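Coiled-coil and C2 domain-containing protein 1-like (Drosophila melanogaster, PDB 6EI6) binds monophosphorylated phosphatidylinositols through its C2 domain and regulates the ESCRT pathway in endosomal sorting, probably by preventing inappropriate polymerisation of the ESCRT-III subunit shrub. Local coordinates at residues A[48-53]-A[78-83]; A[101-106]-A[261-266]. All coordinates share one frame; numbering follows the deposited sequence.

Contact 1: A[48-53]-A[78-83]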
ATOM      1  N   LYS A  48     -10.149  -7.981 -11.472  1.00 27.37           N
ATOM      2  CA  LYS A  48     -10.212  -7.490 -10.089  1.00 29.17           C
ATOM      3  C   LYS A  48      -9.990  -8.615  -9.097  1.00 30.27           C
ATOM      4  O   LYS A  48      -9.345  -8.423  -8.059  1.00 34.08           O
ATOM      5  CB  LYS A  48     -11.553  -6.832  -9.785  1.00 29.39           C
ATOM      6  CG  LYS A  48     -11.729  -5.425 -10.293  1.00 34.98           C
ATOM      7  CD  LYS A  48     -13.132  -4.903  -9.956  1.00 37.20           C
ATOM      8  CE  LYS A  48     -13.387  -3.585 -10.665  1.00 42.54           C
ATOM      9  NZ  LYS A  48     -13.017  -3.644 -12.123  1.00 49.22           N
ATOM     10  N   GLN A  49     -10.530  -9.797  -9.393  1.00 30.39           N
ATOM     11  CA  GLN A  49     -10.329 -10.942  -8.513  1.00 32.63           C
ATOM     12  C   GLN A  49      -8.862 -11.347  -8.492  1.00 34.02           C
ATOM     13  O   GLN A  49      -8.301 -11.642  -7.424  1.00 31.35           O
ATOM     14  CB  GLN A  49     -11.212 -12.114  -8.972  1.00 29.97           C
ATOM     15  CG  GLN A  49     -12.680 -11.971  -8.587  1.00 29.68           C
ATOM     16  CD  GLN A  49     -13.621 -13.026  -9.226  1.00 31.98           C
ATOM     17  OE1 GLN A  49     -14.824 -12.782  -9.327  1.00 31.27           O
ATOM     18  NE2 GLN A  49     -13.076 -14.180  -9.657  1.00 25.95           N
ATOM     19  N   LEU A  50      -8.238 -11.390  -9.674  1.00 29.40           N
ATOM     20  CA  LEU A  50      -6.803 -11.656  -9.760  1.00 34.97           C
ATOM     21  C   LEU A  50      -6.009 -10.697  -8.872  1.00 33.85           C
ATOM     22  O   LEU A  50      -5.175 -11.127  -8.065  1.00 34.27           O
ATOM     23  CB  LEU A  50      -6.345 -11.539 -11.207  1.00 31.83           C
ATOM     24  CG  LEU A  50      -4.933 -11.999 -11.453  1.00 32.98           C
ATOM     25  CD1 LEU A  50      -4.800 -13.447 -11.000  1.00 36.31           C
ATOM     26  CD2 LEU A  50      -4.605 -11.810 -12.937  1.00 33.24           C
ATOM     27  N   MET A  51      -6.278  -9.393  -8.998  1.00 27.17           N
ATOM     28  CA  MET A  51      -5.599  -8.407  -8.170  1.00 29.77           C
ATOM     29  C   MET A  51      -5.739  -8.725  -6.692  1.00 35.49           C
ATOM     30  O   MET A  51      -4.767  -8.605  -5.933  1.00 33.30           O
ATOM     31  CB  MET A  51      -6.142  -7.005  -8.441  1.00 30.91           C
ATOM     32  CG  MET A  51      -5.319  -5.902  -7.774  1.00 40.83           C
ATOM     33  SD  MET A  51      -3.663  -5.746  -8.524  1.00 45.10           S
ATOM     34  CE  MET A  51      -4.111  -5.196 -10.151  1.00 40.25           C
ATOM     35  N   MET A  52      -6.947  -9.111  -6.254  1.00 35.19           N
ATOM     36  CA  MET A  52      -7.149  -9.407  -4.836  1.00 30.43           C
ATOM     37  C   MET A  52      -6.332 -10.620  -4.414  1.00 31.01           C
ATOM     38  O   MET A  52      -5.748 -10.635  -3.326  1.00 33.75           O
ATOM     39  CB  MET A  52      -8.627  -9.631  -4.536  1.00 32.62           C
ATOM     40  CG  MET A  52      -9.435  -8.343  -4.346  1.00 40.11           C
ATOM     41  SD  MET A  52     -11.139  -8.631  -3.738  1.00 48.41           S
ATOM     42  CE  MET A  52     -10.804  -9.563  -2.242  1.00 36.04           C
ATOM     43  N   CYS A  53      -6.267 -11.636  -5.267  1.00 25.56           N
ATOM     44  CA  CYS A  53      -5.445 -12.806  -4.971  1.00 36.36           C
ATOM     45  C   CYS A  53      -3.987 -12.426  -4.767  1.00 35.86           C
ATOM     46  O   CYS A  53      -3.347 -12.888  -3.818  1.00 34.49           O
ATOM     47  CB  CYS A  53      -5.555 -13.839  -6.095  1.00 35.62           C
ATOM     48  SG  CYS A  53      -7.191 -14.529  -6.173  1.00 37.46           S
ATOM     49  N   THR A  78      -6.111 -20.087 -10.486  1.00 32.76           N
ATOM     50  CA  THR A  78      -7.402 -20.469 -11.047  1.00 39.39           C
ATOM     51  C   THR A  78      -8.123 -19.270 -11.653  1.00 39.21           C
ATOM     52  O   THR A  78      -8.801 -19.417 -12.674  1.00 40.70           O
ATOM     53  CB  THR A  78      -8.290 -21.155  -9.990  1.00 38.43           C
ATOM     54  OG1 THR A  78      -8.646 -20.216  -8.962  1.00 47.28           O
ATOM     55  CG2 THR A  78      -7.551 -22.287  -9.358  1.00 35.70           C
ATOM     56  N   VAL A  79      -7.984 -18.083 -11.057  1.00 38.35           N
ATOM     57  CA  VAL A  79      -8.574 -16.890 -11.662  1.00 40.15           C
ATOM     58  C   VAL A  79      -7.934 -16.617 -13.018  1.00 39.29           C
ATOM     59  O   VAL A  79      -8.623 -16.291 -13.995  1.00 40.87           O
ATOM     60  CB  VAL A  79      -8.437 -15.681 -10.718  1.00 33.77           C
ATOM     61  CG1 VAL A  79      -8.991 -14.417 -11.386  1.00 29.92           C
ATOM     62  CG2 VAL A  79      -9.142 -15.965  -9.426  1.00 31.19           C
ATOM     63  N   GLN A  80      -6.609 -16.768 -13.107  1.00 38.50           N
ATOM     64  CA  GLN A  80      -5.920 -16.476 -14.364  1.00 41.24           C
ATOM     65  C   GLN A  80      -6.341 -17.438 -15.474  1.00 42.16           C
ATOM     66  O   GLN A  80      -6.517 -17.021 -16.626  1.00 40.50           O
ATOM     67  CB  GLN A  80      -4.403 -16.519 -14.155  1.00 41.41           C
ATOM     68  CG  GLN A  80      -3.599 -16.214 -15.419  1.00 43.13           C
ATOM     69  CD  GLN A  80      -3.721 -14.768 -15.861  1.00 40.54           C
ATOM     70  OE1 GLN A  80      -3.382 -13.867 -15.114  1.00 46.09           O
ATOM     71  NE2 GLN A  80      -4.213 -14.543 -17.080  1.00 39.82           N
ATOM     72  N   LYS A  81      -6.511 -18.726 -15.151  1.00 39.75           N
ATOM     73  CA  LYS A  81      -7.053 -19.671 -16.120  1.00 44.31           C
ATOM     74  C   LYS A  81      -8.386 -19.176 -16.674  1.00 45.50           C
ATOM     75  O   LYS A  81      -8.634 -19.234 -17.887  1.00 46.18           O
ATOM     76  CB  LYS A  81      -7.228 -21.056 -15.485  1.00 43.51           C
ATOM     77  CG  LYS A  81      -5.942 -21.775 -15.179  1.00 53.39           C
ATOM     78  CD  LYS A  81      -6.136 -23.294 -15.105  1.00 60.30           C
ATOM     79  CE  LYS A  81      -4.799 -24.012 -14.836  1.00 70.25           C
ATOM     80  NZ  LYS A  81      -4.203 -23.665 -13.502  1.00 67.24           N
ATOM     81  N   ASP A  82      -9.264 -18.687 -15.792  1.00 40.14           N
ATOM     82  CA  ASP A  82     -10.584 -18.262 -16.247  1.00 41.58           C
ATOM     83  C   ASP A  82     -10.470 -17.001 -17.082  1.00 37.81           C
ATOM     84  O   ASP A  82     -11.133 -16.872 -18.120  1.00 36.47           O
ATOM     85  CB  ASP A  82     -11.528 -18.069 -15.050  1.00 35.11           C
ATOM     86  CG  ASP A  82     -12.152 -19.390 -14.586  1.00 42.94           C
ATOM     87  OD1 ASP A  82     -11.921 -20.430 -15.276  1.00 40.05           O
ATOM     88  OD2 ASP A  82     -12.874 -19.397 -13.547  1.00 41.54           O
ATOM     89  N   LEU A  83      -9.606 -16.081 -16.650  1.00 37.68           N
ATOM     90  CA  LEU A  83      -9.273 -14.901 -17.441  1.00 41.55           C
ATOM     91  C   LEU A  83      -8.776 -15.284 -18.832  1.00 42.11           C
ATOM     92  O   LEU A  83      -9.204 -14.702 -19.836  1.00 43.11           O
ATOM     93  CB  LEU A  83      -8.220 -14.086 -16.693  1.00 39.13           C
ATOM     94  CG  LEU A  83      -8.044 -12.610 -16.993  1.00 46.05           C
ATOM     95  CD1 LEU A  83      -9.346 -11.914 -17.372  1.00 40.48           C
ATOM     96  CD2 LEU A  83      -7.456 -11.992 -15.746  1.00 45.50           C
TER
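An antiparallel helical hairpin brings Leu50 and Val79 together, and their CA atoms, 5.8 Å apart, set the register between 48-53 and 78-83. The two axes approach to 9.3 Å, with their N-to-C directions 159° apart. Val79 points its CB at the other helix and splits its two methyls between different neighbours. CG1, anti to the backbone N (chi1 177°), presses on the backbone and base of Leu50, 3.6 Å from Leu50 N, and also touches Gln49 CB. CG2, the other branch, reaches Cys53 SG at 4.1 Å. Helices 34-62 and 66-91 form this hairpin, joined by a short turn and lying beside the C2 sandwich rather than within it. One branch of Leu50 bridges two partners: CD2 meets Leu83 CD2 at 4.0 Å, the side chains crossing at about a right angle, and comes to 3.2 Å from Gln80 OE1. Gln80 is bent at chi2 (69°), which brings its amide back toward Leu50, while NE2 donates to Asp84 OD1 one turn along the same helix. Gln49 lends only its CB to this apolar seam; its OE1 accepts hydrogen bonds from Leu266 N on strand 265-268 and from Gln45 NE2.

Contact 2: A[101-106]-A[261-266]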
ATOM      1  N   TYR A 101     -21.671 -17.845  -9.833  1.00 32.82           N
ATOM      2  CA  TYR A 101     -21.110 -17.151  -8.686  1.00 30.22           C
ATOM      3  C   TYR A 101     -20.831 -18.133  -7.559  1.00 33.30           C
ATOM      4  O   TYR A 101     -21.634 -19.031  -7.299  1.00 37.55           O
ATOM      5  CB  TYR A 101     -22.074 -16.043  -8.216  1.00 29.71           C
ATOM      6  CG  TYR A 101     -22.328 -15.066  -9.336  1.00 36.55           C
ATOM      7  CD1 TYR A 101     -21.363 -14.111  -9.673  1.00 34.03           C
ATOM      8  CD2 TYR A 101     -23.478 -15.146 -10.117  1.00 36.23           C
ATOM      9  CE1 TYR A 101     -21.559 -13.246 -10.728  1.00 36.95           C
ATOM     10  CE2 TYR A 101     -23.679 -14.284 -11.176  1.00 29.97           C
ATOM     11  CZ  TYR A 101     -22.724 -13.345 -11.475  1.00 38.97           C
ATOM     12  OH  TYR A 101     -22.915 -12.485 -12.531  1.00 44.26           O
ATOM     13  N   GLU A 102     -19.684 -17.955  -6.893  1.00 38.60           N
ATOM     14  CA  GLU A 102     -19.354 -18.644  -5.648  1.00 34.25           C
ATOM     15  C   GLU A 102     -18.895 -17.648  -4.587  1.00 38.26           C
ATOM     16  O   GLU A 102     -19.023 -16.434  -4.778  1.00 37.03           O
ATOM     17  CB  GLU A 102     -18.279 -19.685  -5.895  1.00 31.84           C
ATOM     18  CG  GLU A 102     -18.599 -20.562  -7.041  1.00 34.42           C
ATOM     19  CD  GLU A 102     -17.554 -21.645  -7.241  1.00 40.84           C
ATOM     20  OE1 GLU A 102     -16.480 -21.543  -6.607  1.00 38.21           O
ATOM     21  OE2 GLU A 102     -17.805 -22.580  -8.036  1.00 39.70           O
ATOM     22  N   LYS A 103     -18.363 -18.146  -3.470  1.00 38.12           N
ATOM     23  CA  LYS A 103     -17.771 -17.311  -2.439  1.00 38.55           C
ATOM     24  C   LYS A 103     -16.340 -17.740  -2.182  1.00 41.86           C
ATOM     25  O   LYS A 103     -15.962 -18.892  -2.409  1.00 40.81           O
ATOM     26  CB  LYS A 103     -18.534 -17.384  -1.123  1.00 43.90           C
ATOM     27  CG  LYS A 103     -19.932 -16.811  -1.198  1.00 51.34           C
ATOM     28  CD  LYS A 103     -20.749 -17.241   0.016  1.00 49.88           C
ATOM     29  CE  LYS A 103     -21.963 -16.326   0.199  1.00 58.38           C
ATOM     30  NZ  LYS A 103     -21.548 -14.893   0.390  1.00 61.58           N
ATOM     31  N   ARG A 104     -15.549 -16.795  -1.691  1.00 38.07           N
ATOM     32  CA  ARG A 104     -14.177 -17.067  -1.305  1.00 42.36           C
ATOM     33  C   ARG A 104     -13.914 -16.362   0.010  1.00 45.20           C
ATOM     34  O   ARG A 104     -14.272 -15.191   0.160  1.00 42.82           O
ATOM     35  CB  ARG A 104     -13.192 -16.575  -2.365  1.00 40.54           C
ATOM     36  CG  ARG A 104     -13.214 -17.383  -3.617  1.00 34.84           C
ATOM     37  CD  ARG A 104     -12.784 -18.809  -3.330  1.00 43.29           C
ATOM     38  NE  ARG A 104     -12.796 -19.573  -4.568  1.00 42.08           N
ATOM     39  CZ  ARG A 104     -13.878 -20.154  -5.076  1.00 38.56           C
ATOM     40  NH1 ARG A 104     -15.036 -20.087  -4.432  1.00 39.50           N
ATOM     41  NH2 ARG A 104     -13.791 -20.817  -6.222  1.00 36.22           N
ATOM     42  N   SER A 105     -13.293 -17.066   0.955  1.00 43.67           N
ATOM     43  CA  SER A 105     -12.959 -16.472   2.244  1.00 48.93           C
ATOM     44  C   SER A 105     -11.605 -15.789   2.101  1.00 50.55           C
ATOM     45  O   SER A 105     -10.564 -16.447   2.063  1.00 50.97           O
ATOM     46  CB  SER A 105     -12.936 -17.535   3.335  1.00 55.91           C
ATOM     47  OG  SER A 105     -13.984 -18.482   3.148  1.00 59.76           O
ATOM     48  N   PHE A 106     -11.616 -14.480   1.936  1.00 45.67           N
ATOM     49  CA  PHE A 106     -10.461 -13.677   2.299  1.00 47.63           C
ATOM     50  C   PHE A 106     -10.734 -13.199   3.706  1.00 57.08           C
ATOM     51  O   PHE A 106     -11.896 -13.067   4.116  1.00 67.66           O
ATOM     52  CB  PHE A 106     -10.256 -12.484   1.369  1.00 45.10           C
ATOM     53  CG  PHE A 106      -9.892 -12.860  -0.050  1.00 43.95           C
ATOM     54  CD1 PHE A 106     -10.685 -13.732  -0.785  1.00 39.82           C
ATOM     55  CD2 PHE A 106      -8.761 -12.330  -0.651  1.00 40.22           C
ATOM     56  CE1 PHE A 106     -10.350 -14.077  -2.092  1.00 38.64           C
ATOM     57  CE2 PHE A 106      -8.416 -12.674  -1.967  1.00 36.42           C
ATOM     58  CZ  PHE A 106      -9.214 -13.546  -2.681  1.00 36.06           C
ATOM     59  N   ILE A 261     -17.071  -8.153  -3.299  1.00 42.20           N
ATOM     60  CA  ILE A 261     -16.493  -8.934  -4.392  1.00 37.76           C
ATOM     61  C   ILE A 261     -16.261 -10.376  -3.961  1.00 37.52           C
ATOM     62  O   ILE A 261     -16.499 -11.321  -4.722  1.00 34.46           O
ATOM     63  CB  ILE A 261     -15.190  -8.281  -4.875  1.00 37.50           C
ATOM     64  CG1 ILE A 261     -15.502  -6.893  -5.439  1.00 39.08           C
ATOM     65  CG2 ILE A 261     -14.436  -9.206  -5.878  1.00 29.06           C
ATOM     66  CD1 ILE A 261     -14.389  -6.330  -6.216  1.00 39.60           C
ATOM     67  N   THR A 262     -15.774 -10.572  -2.748  1.00 36.61           N
ATOM     68  CA  THR A 262     -15.487 -11.937  -2.344  1.00 45.82           C
ATOM     69  C   THR A 262     -16.769 -12.769  -2.151  1.00 42.59           C
ATOM     70  O   THR A 262     -16.706 -14.003  -2.169  1.00 37.14           O
ATOM     71  CB  THR A 262     -14.603 -11.905  -1.096  1.00 39.20           C
ATOM     72  OG1 THR A 262     -13.870 -13.120  -1.044  1.00 49.82           O
ATOM     73  CG2 THR A 262     -15.409 -11.747   0.167  1.00 33.75           C
ATOM     74  N   GLU A 263     -17.928 -12.124  -2.023  1.00 37.75           N
ATOM     75  CA  GLU A 263     -19.185 -12.828  -1.859  1.00 40.63           C
ATOM     76  C   GLU A 263     -19.818 -13.221  -3.173  1.00 38.20           C
ATOM     77  O   GLU A 263     -20.736 -14.045  -3.179  1.00 41.90           O
ATOM     78  CB  GLU A 263     -20.167 -11.977  -1.068  1.00 40.29           C
ATOM     79  CG  GLU A 263     -19.862 -11.978   0.407  1.00 47.61           C
ATOM     80  CD  GLU A 263     -20.364 -10.720   1.064  1.00 59.46           C
ATOM     81  OE1 GLU A 263     -21.295 -10.100   0.470  1.00 58.03           O
ATOM     82  OE2 GLU A 263     -19.825 -10.348   2.148  1.00 58.58           O
ATOM     83  N   LYS A 264     -19.367 -12.647  -4.276  1.00 34.12           N
ATOM     84  CA  LYS A 264     -19.804 -13.051  -5.596  1.00 34.10           C
ATOM     85  C   LYS A 264     -18.577 -13.300  -6.471  1.00 33.41           C
ATOM     86  O   LYS A 264     -18.291 -12.595  -7.430  1.00 33.36           O
ATOM     87  CB  LYS A 264     -20.736 -12.015  -6.204  1.00 37.37           C
ATOM     88  CG  LYS A 264     -21.616 -11.344  -5.190  1.00 40.64           C
ATOM     89  CD  LYS A 264     -22.817 -10.669  -5.847  1.00 50.49           C
ATOM     90  CE  LYS A 264     -22.586  -9.159  -5.994  1.00 50.18           C
ATOM     91  NZ  LYS A 264     -23.719  -8.499  -6.721  1.00 59.73           N
ATOM     92  N   TRP A 265     -17.839 -14.339  -6.134  1.00 29.74           N
ATOM     93  CA  TRP A 265     -16.674 -14.709  -6.907  1.00 28.99           C
ATOM     94  C   TRP A 265     -17.136 -15.274  -8.243  1.00 30.70           C
ATOM     95  O   TRP A 265     -17.747 -16.349  -8.293  1.00 28.71           O
ATOM     96  CB  TRP A 265     -15.860 -15.739  -6.122  1.00 32.29           C
ATOM     97  CG  TRP A 265     -14.435 -15.843  -6.503  1.00 32.00           C
ATOM     98  CD1 TRP A 265     -13.849 -16.853  -7.215  1.00 35.26           C
ATOM     99  CD2 TRP A 265     -13.382 -14.942  -6.141  1.00 28.55           C
ATOM    100  NE1 TRP A 265     -12.499 -16.631  -7.326  1.00 37.03           N
ATOM    101  CE2 TRP A 265     -12.187 -15.467  -6.668  1.00 34.39           C
ATOM    102  CE3 TRP A 265     -13.335 -13.750  -5.408  1.00 34.20           C
ATOM    103  CZ2 TRP A 265     -10.962 -14.825  -6.519  1.00 36.26           C
ATOM    104  CZ3 TRP A 265     -12.130 -13.112  -5.256  1.00 35.96           C
ATOM    105  CH2 TRP A 265     -10.951 -13.651  -5.813  1.00 39.68           C
ATOM    106  N   LEU A 266     -16.824 -14.581  -9.334  1.00 30.54           N
ATOM    107  CA  LEU A 266     -17.169 -15.112 -10.649  1.00 30.16           C
ATOM    108  C   LEU A 266     -16.226 -16.262 -10.987  1.00 29.86           C
ATOM    109  O   LEU A 266     -15.011 -16.136 -10.834  1.00 26.73           O
ATOM    110  CB  LEU A 266     -17.098 -14.017 -11.700  1.00 25.81           C
ATOM    111  CG  LEU A 266     -17.773 -14.265 -13.030  1.00 28.52           C
ATOM    112  CD1 LEU A 266     -18.297 -12.971 -13.583  1.00 26.24           C
ATOM    113  CD2 LEU A 266     -16.823 -14.941 -14.031  1.00 26.43           C
TER
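Glu102 OE1 takes two hydrogen bonds from the end of Arg104, in a salt bridge internal to 101-106 whose guanidinium is what meets Trp265 of the other segment. Arg104 NH2 lies 2.8 Å from Glu102 OE1, nearly along the C-O axis, and OE1 offers its anti lone pair to NH1. OE1 lies in the guanidinium plane, so the pair limits rotation of that group. NH1 also donates to Lys103 O from above the carbonyl plane. Trp265 CD1 lies over one face of the guanidinium, offset toward its rim, the two planes 28° apart. The first torsion of Arg104 (chi1 -71°, CG anti to the carbonyl carbon) places CG over the indole as a CH-pi contact, 3.5 Å from the centroid of the five-membered ring and 10° off its normal; the bend at chi2 then turns the rest of the chain, bringing the guanidinium beside Trp265 CD1. Farther along the indole, Phe106 CZ reaches Trp265 CH2 at 3.6 Å, the two rings meeting obliquely. The backbones are tied by an antiparallel hydrogen-bonded pair: Glu102 N donates to Trp265 O at 2.9 Å, and Trp265 N returns a bond to Glu102 O. Beyond this short ladder, Arg104 N donates to Thr262 O at 3.1 Å, which ties the loop to the last turn of helix 255-263. Strands 99-102 and 265-268 thereby form a two-stranded antiparallel sheet, separate from the two four-stranded sheets of the C2 sandwich. Trp265 rests on Gln49 of helix 34-62, while Phe106 packs on Met52 and meets the ring of Phe72 edge-to-face.

Overall arrangement
Contact 1 is a buried, largely apolar seam between two helices adjacent in the chain, whereas contact 2, partly buried with five exposed members, joins chain regions 155 residues apart through backbone bonds and indole packing, with a salt bridge inside 101-106 holding the arginine that packs on the indole. Their centres are 12 Å apart and the two touch: Val79 CG2 packs against Trp265 CZ2 at 3.6 Å. The residues that flank the C2 sandwich in sequence thus pair with each other and settle on the helical hairpin. Contact 1 is one patch of the hairpin's interface, and contact 2 lays a small sheet and a helix end across it.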